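Local structure of cytochrome C2 (Rhodobacter capsulatus, 1VYD) at residues S56-L60 with F82-L87; Y75-G80 with T94-L100. The protein carries electrons through a covalently bound heme c, serving as electron donor to the oxidized bacteriochlorophyll in bacterial photophosphorylation. The protein carries 1 engineered substitution. All blocks are in the same frame, centred on the assembly; numbering follows the deposited sequence.

Contact 1: S56-L60 with F82-L87; sequences SIVAL and FLKEKL. With HEM (protoporphyrin IX containing Fe), chain C.
Leu-60 and Leu-87 lie where helices 55-62 and 79-87 meet, with Ser-56 facing Leu-83 one turn earlier. The axes of the short segments run in roughly the same direction, inclined by 39° and 10.3 Å apart at their closest. Leucines from both helices fill most of the space between them. The side chain of Leu-60 is a knob in a hole formed by Phe-82, Leu-83, Lys-86 and Leu-87. CD2 of Leu-60 meets CD2 of Leu-83 at 3.7 Å and also touches the Phe-82 ring at its edge, near the ring plane. CD1 of Leu-60 rests on CB of Lys-86, also at 3.7 Å. This is apolar helix-helix packing beside the heme pocket of a class I cytochrome c fold. CG of Leu-87 stands anti to the carbonyl carbon (chi1 -71°), and from there CD1 of Leu-87 reaches CB of Ser-56 at 3.7 Å and CD2 of Leu-87 reaches CB of Ala-59 at 4.0 Å. OG of Ser-56 is bonded elsewhere, to the backbone N of Lys-93. Over one face of the Phe-82 ring lies CG of Lys-86, offset toward the rim. Ile-57 turns to the heme, its CD1 3.3 Å from propionate atom O1A.

Contact 2: Y75-G80 with T94-L100; sequences YVKDPG and TEMAFKL. Engineered in segment 94-100: Glu-95 (natural residue Gly). With HEM (protoporphyrin IX containing Fe), chain C.
Met-96 and Tyr-75 meet above the heme. SD of Met-96 is an axial ligand of the iron at 2.4 Å, opposite His-17. The Met-96 chain leaves with CG anti to its backbone N (chi1 170°) and stays extended, which brings the sulfur down to the metal. SD of Met-96 also makes an oblique Met-aromatic contact with Tyr-75, 4.8 Å from the ring centroid and 3.6 Å from OH. Apolar groups meet the methyl. CE of Met-96 touches CG2 of Val-76 and CG of Pro-79, each at 4.0 Å. CG1 of Val-76 presses tightly on CD2 of Leu-100, the two side chains lying side by side. This loop is the methionine-ligand loop of the cytochrome c fold. Among the polar links, Leu-100 N donates a backbone bond to Val-76 O at 2.9 Å. OG1 of Thr-94 accepts from Met-96 N at 2.9 Å, an ST turn. A water sits very close to OG1 of Thr-94 and OH of Tyr-75 and donates to heme O1D. A valine in place of Thr-94 would probably leave this water and Met-96 N each short of a partner, and the ligand loop less firmly set. N of engineered Glu-95 donates to heme O1D at 3.1 Å.

Overall arrangement
Contacts 1 and 2 have their centres 12 Å apart and share helix 79-87. Their segments alternate along the chain: 56-60, 75-80, 82-87, then 94-100. Segment 75-80 spans the end of helix 69-77 and the start of helix 79-87, so one helix serves the ligand loop at its beginning and helix 55-62 farther on. The contacts also touch directly, Leu-83 CD1 lying 3.7 Å from Thr-94 CB and Phe-82 CD2 lying 3.8 Å from Tyr-75 CD1. Both reach the heme: contact 1 at the propionates through Ile-57, contact 2 at the iron through Met-96. Helix packing thus continues into the methionine side of the redox centre.

Contact 1: S56-L60 with F82-L87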
loop_
_atom_site.group_PDB
_atom_site.type_symbol
_atom_site.label_atom_id
_atom_site.label_comp_id
_atom_site.label_asym_id
_atom_site.label_seq_id
_atom_site.Cartn_x
_atom_site.Cartn_y
_atom_site.Cartn_z
ATOM N N SER A 56 13.049 -5.408 3.537
ATOM C CA SER A 56 12.190 -6.526 3.225
ATOM C C SER A 56 11.188 -6.353 2.109
ATOM O O SER A 56 10.904 -7.304 1.348
ATOM C CB SER A 56 11.221 -6.898 4.420
ATOM O OG SER A 56 12.062 -6.868 5.544
ATOM N N ILE A 57 10.510 -5.193 2.125
ATOM C CA ILE A 57 9.525 -4.900 1.109
ATOM C C ILE A 57 10.280 -4.785 -0.234
ATOM O O ILE A 57 9.749 -5.211 -1.270
ATOM C CB ILE A 57 8.667 -3.674 1.395
ATOM C CG1 ILE A 57 7.556 -3.720 0.308
ATOM C CG2 ILE A 57 9.487 -2.399 1.307
ATOM C CD1 ILE A 57 6.481 -2.659 0.462
ATOM N N VAL A 58 11.526 -4.280 -0.213
ATOM C CA VAL A 58 12.248 -4.312 -1.530
ATOM C C VAL A 58 12.566 -5.716 -2.030
ATOM O O VAL A 58 12.392 -6.040 -3.212
ATOM C CB VAL A 58 13.509 -3.467 -1.272
ATOM C CG1 VAL A 58 14.571 -3.645 -2.350
ATOM C CG2 VAL A 58 13.056 -2.008 -1.145
ATOM N N ALA A 59 13.009 -6.655 -1.148
ATOM C CA ALA A 59 13.334 -8.044 -1.476
ATOM C C ALA A 59 12.066 -8.738 -1.967
ATOM O O ALA A 59 11.993 -9.557 -2.863
ATOM C CB ALA A 59 13.827 -8.811 -0.202
ATOM N N LEU A 60 10.923 -8.328 -1.376
ATOM C CA LEU A 60 9.643 -8.843 -1.818
ATOM C C LEU A 60 9.389 -8.416 -3.250
ATOM O O LEU A 60 9.039 -9.258 -4.071
ATOM C CB LEU A 60 8.574 -8.426 -0.818
ATOM C CG LEU A 60 7.146 -8.873 -1.271
ATOM C CD1 LEU A 60 7.033 -10.385 -1.338
ATOM C CD2 LEU A 60 6.155 -8.114 -0.440
ATOM N N PHE A 82 2.585 -9.988 7.255
ATOM C CA PHE A 82 2.529 -10.270 5.840
ATOM C C PHE A 82 3.933 -10.509 5.306
ATOM O O PHE A 82 4.171 -11.461 4.566
ATOM C CB PHE A 82 1.912 -9.064 5.137
ATOM C CG PHE A 82 1.742 -9.283 3.647
ATOM C CD1 PHE A 82 0.629 -9.969 3.201
ATOM C CD2 PHE A 82 2.662 -8.795 2.754
ATOM C CE1 PHE A 82 0.449 -10.162 1.847
ATOM C CE2 PHE A 82 2.499 -8.993 1.398
ATOM C CZ PHE A 82 1.401 -9.661 0.954
ATOM N N LEU A 83 4.809 -9.558 5.645
ATOM C CA LEU A 83 6.167 -9.635 5.106
ATOM C C LEU A 83 6.858 -10.915 5.576
ATOM O O LEU A 83 7.427 -11.601 4.702
ATOM C CB LEU A 83 6.914 -8.334 5.392
ATOM C CG LEU A 83 6.337 -7.128 4.624
ATOM C CD1 LEU A 83 7.001 -5.802 5.045
ATOM C CD2 LEU A 83 6.474 -7.245 3.098
ATOM N N LYS A 84 6.781 -11.229 6.878
ATOM C CA LYS A 84 7.399 -12.473 7.381
ATOM C C LYS A 84 6.948 -13.720 6.619
ATOM O O LYS A 84 7.782 -14.506 6.133
ATOM C CB LYS A 84 7.088 -12.716 8.872
ATOM C CG LYS A 84 7.324 -11.477 9.715
ATOM C CD LYS A 84 7.906 -11.778 11.081
ATOM C CE LYS A 84 8.000 -10.491 11.900
ATOM N NZ LYS A 84 6.561 -10.108 12.132
ATOM N N GLU A 85 5.670 -13.916 6.430
ATOM C CA GLU A 85 5.112 -14.992 5.640
ATOM C C GLU A 85 5.516 -15.049 4.170
ATOM O O GLU A 85 6.043 -16.087 3.711
ATOM C CB GLU A 85 3.570 -14.936 5.766
ATOM C CG GLU A 85 2.963 -16.242 5.296
ATOM C CD GLU A 85 1.460 -16.346 5.430
ATOM O OE1 GLU A 85 0.793 -16.397 4.340
ATOM O OE2 GLU A 85 0.983 -16.406 6.619
ATOM N N LYS A 86 5.409 -13.984 3.351
ATOM C CA LYS A 86 5.798 -14.050 1.951
ATOM C C LYS A 86 7.290 -14.285 1.741
ATOM O O LYS A 86 7.719 -14.842 0.729
ATOM C CB LYS A 86 5.533 -12.789 1.100
ATOM C CG LYS A 86 4.070 -12.382 1.015
ATOM C CD LYS A 86 3.429 -13.011 -0.195
ATOM C CE LYS A 86 1.934 -13.161 0.085
ATOM N NZ LYS A 86 1.375 -14.394 -0.592
ATOM N N LEU A 87 8.093 -13.652 2.597
ATOM C CA LEU A 87 9.524 -13.827 2.406
ATOM C C LEU A 87 9.943 -15.124 3.079
ATOM O O LEU A 87 11.080 -15.506 2.916
ATOM C CB LEU A 87 10.299 -12.606 2.937
ATOM C CG LEU A 87 10.068 -11.375 2.017
ATOM C CD1 LEU A 87 10.223 -10.091 2.821
ATOM C CD2 LEU A 87 11.008 -11.424 0.815
HETATM C CHA HEM C . 3.927 1.173 2.413
HETATM C CHB HEM C . -0.916 0.990 1.910
HETATM C CHC HEM C . -1.405 3.354 6.145
HETATM C CHD HEM C . 3.389 4.247 6.162
HETATM C C1A HEM C . 2.642 0.865 1.979
HETATM C C2A HEM C . 2.307 0.071 0.814
HETATM C C3A HEM C . 0.996 0.029 0.720
HETATM C C4A HEM C . 0.452 0.783 1.808
HETATM C CMA HEM C . -0.008 -0.616 -0.266
HETATM C CAA HEM C . 3.398 -0.570 -0.112
HETATM C CBA HEM C . 3.721 0.398 -1.226
HETATM C CGA HEM C . 4.755 0.007 -2.260
HETATM O O1A HEM C . 5.285 -1.142 -2.226
HETATM O O2A HEM C . 5.100 0.965 -2.992
HETATM C C1B HEM C . -1.404 1.632 3.031
HETATM C C2B HEM C . -2.814 1.717 3.324
HETATM C C3B HEM C . -2.912 2.331 4.511
HETATM C C4B HEM C . -1.610 2.704 4.960
HETATM C CMB HEM C . -3.951 1.197 2.379
HETATM C CAB HEM C . -4.175 2.585 5.371
HETATM C CBB HEM C . -5.020 1.522 5.645
HETATM C C1C HEM C . -0.132 3.797 6.488
HETATM C C2C HEM C . 0.142 4.664 7.627
HETATM C C3C HEM C . 1.441 4.882 7.646
HETATM C C4C HEM C . 2.044 4.196 6.516
HETATM C CMC HEM C . -0.990 5.189 8.529
HETATM C CAC HEM C . 2.311 5.618 8.686
HETATM C CBC HEM C . 2.018 5.660 10.028
HETATM C C1D HEM C . 3.930 3.518 5.118
HETATM C C2D HEM C . 5.342 3.340 4.909
HETATM C C3D HEM C . 5.489 2.493 3.873
HETATM C C4D HEM C . 4.177 2.066 3.447
HETATM C CMD HEM C . 6.408 4.076 5.737
HETATM C CAD HEM C . 6.764 1.914 3.265
HETATM C CBD HEM C . 6.974 0.508 3.936
HETATM C CGD HEM C . 8.396 0.049 4.099
HETATM O O1D HEM C . 8.498 -0.940 4.867
HETATM O O2D HEM C . 9.378 0.719 3.649
HETATM N NA HEM C . 1.491 1.284 2.556
HETATM N NB HEM C . -0.697 2.275 4.001
HETATM N NC HEM C . 1.045 3.512 5.830
HETATM N ND HEM C . 3.224 2.706 4.236
HETATM FE FE HEM C . 1.276 2.435 4.167
#

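Contact 2: Y75-G80 with T94-L100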
loop_
_atom_site.group_PDB
_atom_site.type_symbol
_atom_site.label_atom_id
_atom_site.label_comp_id
_atom_site.label_asym_id
_atom_site.label_seq_id
_atom_site.Cartn_x
_atom_site.Cartn_y
_atom_site.Cartn_z
ATOM N N TYR A 75 -2.166 -7.236 3.634
ATOM C CA TYR A 75 -0.940 -6.582 4.141
ATOM C C TYR A 75 -1.260 -5.493 5.149
ATOM O O TYR A 75 -0.579 -5.337 6.139
ATOM C CB TYR A 75 -0.197 -5.919 2.996
ATOM C CG TYR A 75 0.846 -4.874 3.371
ATOM C CD1 TYR A 75 2.115 -5.201 3.856
ATOM C CD2 TYR A 75 0.579 -3.528 3.132
ATOM C CE1 TYR A 75 3.103 -4.251 4.033
ATOM C CE2 TYR A 75 1.549 -2.566 3.272
ATOM C CZ TYR A 75 2.793 -2.939 3.771
ATOM O OH TYR A 75 3.759 -1.950 3.924
ATOM N N VAL A 76 -2.265 -4.705 4.924
ATOM C CA VAL A 76 -2.755 -3.531 5.690
ATOM C C VAL A 76 -3.302 -3.958 7.033
ATOM O O VAL A 76 -3.172 -3.281 8.052
ATOM C CB VAL A 76 -3.699 -2.925 4.617
ATOM C CG1 VAL A 76 -5.186 -2.880 4.898
ATOM C CG2 VAL A 76 -3.222 -1.635 4.014
ATOM N N LYS A 77 -3.822 -5.173 7.241
ATOM C CA LYS A 77 -4.245 -5.702 8.530
ATOM C C LYS A 77 -3.019 -5.968 9.396
ATOM O O LYS A 77 -3.108 -5.807 10.630
ATOM C CB LYS A 77 -5.001 -7.034 8.493
ATOM C CG LYS A 77 -6.402 -6.981 7.979
ATOM C CD LYS A 77 -6.752 -8.232 7.178
ATOM C CE LYS A 77 -8.271 -8.330 7.062
ATOM N NZ LYS A 77 -8.732 -8.317 5.626
ATOM N N ASP A 78 -1.902 -6.363 8.783
ATOM C CA ASP A 78 -0.718 -6.555 9.654
ATOM C C ASP A 78 0.491 -6.658 8.758
ATOM O O ASP A 78 0.808 -7.738 8.239
ATOM C CB ASP A 78 -0.897 -7.819 10.510
ATOM C CG ASP A 78 0.164 -7.968 11.551
ATOM O OD1 ASP A 78 -0.265 -8.498 12.596
ATOM O OD2 ASP A 78 1.353 -7.564 11.518
ATOM N N PRO A 79 1.081 -5.523 8.434
ATOM C CA PRO A 79 2.149 -5.425 7.461
ATOM C C PRO A 79 3.335 -6.252 7.828
ATOM O O PRO A 79 3.910 -6.928 6.957
ATOM C CB PRO A 79 2.443 -3.935 7.341
ATOM C CG PRO A 79 1.392 -3.187 8.106
ATOM C CD PRO A 79 0.710 -4.176 9.001
ATOM N N GLY A 80 3.811 -6.270 9.064
ATOM C CA GLY A 80 4.975 -7.073 9.465
ATOM C C GLY A 80 4.611 -8.544 9.389
ATOM O O GLY A 80 5.402 -9.348 8.869
ATOM N N THR A 94 8.990 -4.040 8.747
ATOM C CA THR A 94 8.271 -3.033 8.022
ATOM C C THR A 94 8.330 -1.655 8.689
ATOM O O THR A 94 8.286 -1.534 9.901
ATOM C CB THR A 94 6.761 -3.411 7.915
ATOM O OG1 THR A 94 6.043 -2.275 7.392
ATOM C CG2 THR A 94 6.301 -3.642 9.337
ATOM N N GLU A 95 8.319 -0.585 7.894
ATOM C CA GLU A 95 8.339 0.769 8.414
ATOM C C GLU A 95 6.901 1.255 8.584
ATOM O O GLU A 95 6.666 2.394 8.995
ATOM C CB GLU A 95 8.985 1.816 7.536
ATOM C CG GLU A 95 10.470 1.787 7.420
ATOM C CD GLU A 95 11.186 2.477 8.567
ATOM O OE1 GLU A 95 10.840 2.233 9.745
ATOM O OE2 GLU A 95 12.122 3.263 8.253
ATOM N N MET A 96 5.966 0.556 7.981
ATOM C CA MET A 96 4.574 1.043 8.036
ATOM C C MET A 96 4.053 0.595 9.407
ATOM O O MET A 96 3.734 -0.550 9.575
ATOM C CB MET A 96 3.790 0.486 6.873
ATOM C CG MET A 96 2.279 0.802 7.105
ATOM S SD MET A 96 1.510 0.429 5.523
ATOM C CE MET A 96 -0.119 -0.061 6.084
ATOM N N ALA A 97 4.061 1.444 10.418
ATOM C CA ALA A 97 3.586 0.999 11.743
ATOM C C ALA A 97 2.156 1.510 11.977
ATOM O O ALA A 97 1.891 2.545 12.615
ATOM C CB ALA A 97 4.460 1.551 12.863
ATOM N N PHE A 98 1.235 0.736 11.436
ATOM C CA PHE A 98 -0.181 1.002 11.518
ATOM C C PHE A 98 -0.804 -0.293 10.952
ATOM O O PHE A 98 -0.297 -0.752 9.926
ATOM C CB PHE A 98 -0.657 2.147 10.599
ATOM C CG PHE A 98 -2.148 2.219 10.663
ATOM C CD1 PHE A 98 -2.735 2.618 11.859
ATOM C CD2 PHE A 98 -2.947 1.847 9.620
ATOM C CE1 PHE A 98 -4.099 2.705 11.959
ATOM C CE2 PHE A 98 -4.315 1.941 9.690
ATOM C CZ PHE A 98 -4.903 2.364 10.868
ATOM N N LYS A 99 -1.788 -0.768 11.708
ATOM C CA LYS A 99 -2.481 -1.988 11.320
ATOM C C LYS A 99 -3.940 -1.558 11.221
ATOM O O LYS A 99 -4.424 -0.875 12.169
ATOM C CB LYS A 99 -2.287 -3.096 12.348
ATOM C CG LYS A 99 -0.987 -3.235 13.099
ATOM C CD LYS A 99 -0.863 -4.406 14.090
ATOM C CE LYS A 99 -0.360 -4.055 15.504
ATOM N NZ LYS A 99 -0.847 -4.982 16.614
ATOM N N LEU A 100 -4.601 -1.872 10.150
ATOM C CA LEU A 100 -5.992 -1.508 9.914
ATOM C C LEU A 100 -6.813 -2.674 10.471
ATOM O O LEU A 100 -6.682 -3.837 10.048
ATOM C CB LEU A 100 -6.238 -1.261 8.419
ATOM C CG LEU A 100 -7.679 -1.062 7.962
ATOM C CD1 LEU A 100 -8.241 0.280 8.439
ATOM C CD2 LEU A 100 -7.781 -1.177 6.436
HETATM C CHA HEM C . 3.927 1.173 2.413
HETATM C CHB HEM C . -0.916 0.990 1.910
HETATM C CHC HEM C . -1.405 3.354 6.145
HETATM C CHD HEM C . 3.389 4.247 6.162
HETATM C C1A HEM C . 2.642 0.865 1.979
HETATM C C2A HEM C . 2.307 0.071 0.814
HETATM C C3A HEM C . 0.996 0.029 0.720
HETATM C C4A HEM C . 0.452 0.783 1.808
HETATM C CMA HEM C . -0.008 -0.616 -0.266
HETATM C CAA HEM C . 3.398 -0.570 -0.112
HETATM C CBA HEM C . 3.721 0.398 -1.226
HETATM C CGA HEM C . 4.755 0.007 -2.260
HETATM O O1A HEM C . 5.285 -1.142 -2.226
HETATM O O2A HEM C . 5.100 0.965 -2.992
HETATM C C1B HEM C . -1.404 1.632 3.031
HETATM C C2B HEM C . -2.814 1.717 3.324
HETATM C C3B HEM C . -2.912 2.331 4.511
HETATM C C4B HEM C . -1.610 2.704 4.960
HETATM C CMB HEM C . -3.951 1.197 2.379
HETATM C CAB HEM C . -4.175 2.585 5.371
HETATM C CBB HEM C . -5.020 1.522 5.645
HETATM C C1C HEM C . -0.132 3.797 6.488
HETATM C C2C HEM C . 0.142 4.664 7.627
HETATM C C3C HEM C . 1.441 4.882 7.646
HETATM C C4C HEM C . 2.044 4.196 6.516
HETATM C CMC HEM C . -0.990 5.189 8.529
HETATM C CAC HEM C . 2.311 5.618 8.686
HETATM C CBC HEM C . 2.018 5.660 10.028
HETATM C C1D HEM C . 3.930 3.518 5.118
HETATM C C2D HEM C . 5.342 3.340 4.909
HETATM C C3D HEM C . 5.489 2.493 3.873
HETATM C C4D HEM C . 4.177 2.066 3.447
HETATM C CMD HEM C . 6.408 4.076 5.737
HETATM C CAD HEM C . 6.764 1.914 3.265
HETATM C CBD HEM C . 6.974 0.508 3.936
HETATM C CGD HEM C . 8.396 0.049 4.099
HETATM O O1D HEM C . 8.498 -0.940 4.867
HETATM O O2D HEM C . 9.378 0.719 3.649
HETATM N NA HEM C . 1.491 1.284 2.556
HETATM N NB HEM C . -0.697 2.275 4.001
HETATM N NC HEM C . 1.045 3.512 5.830
HETATM N ND HEM C . 3.224 2.706 4.236
HETATM FE FE HEM C . 1.276 2.435 4.167
HETATM O O HOH W 1 5.983 -2.217 4.929
#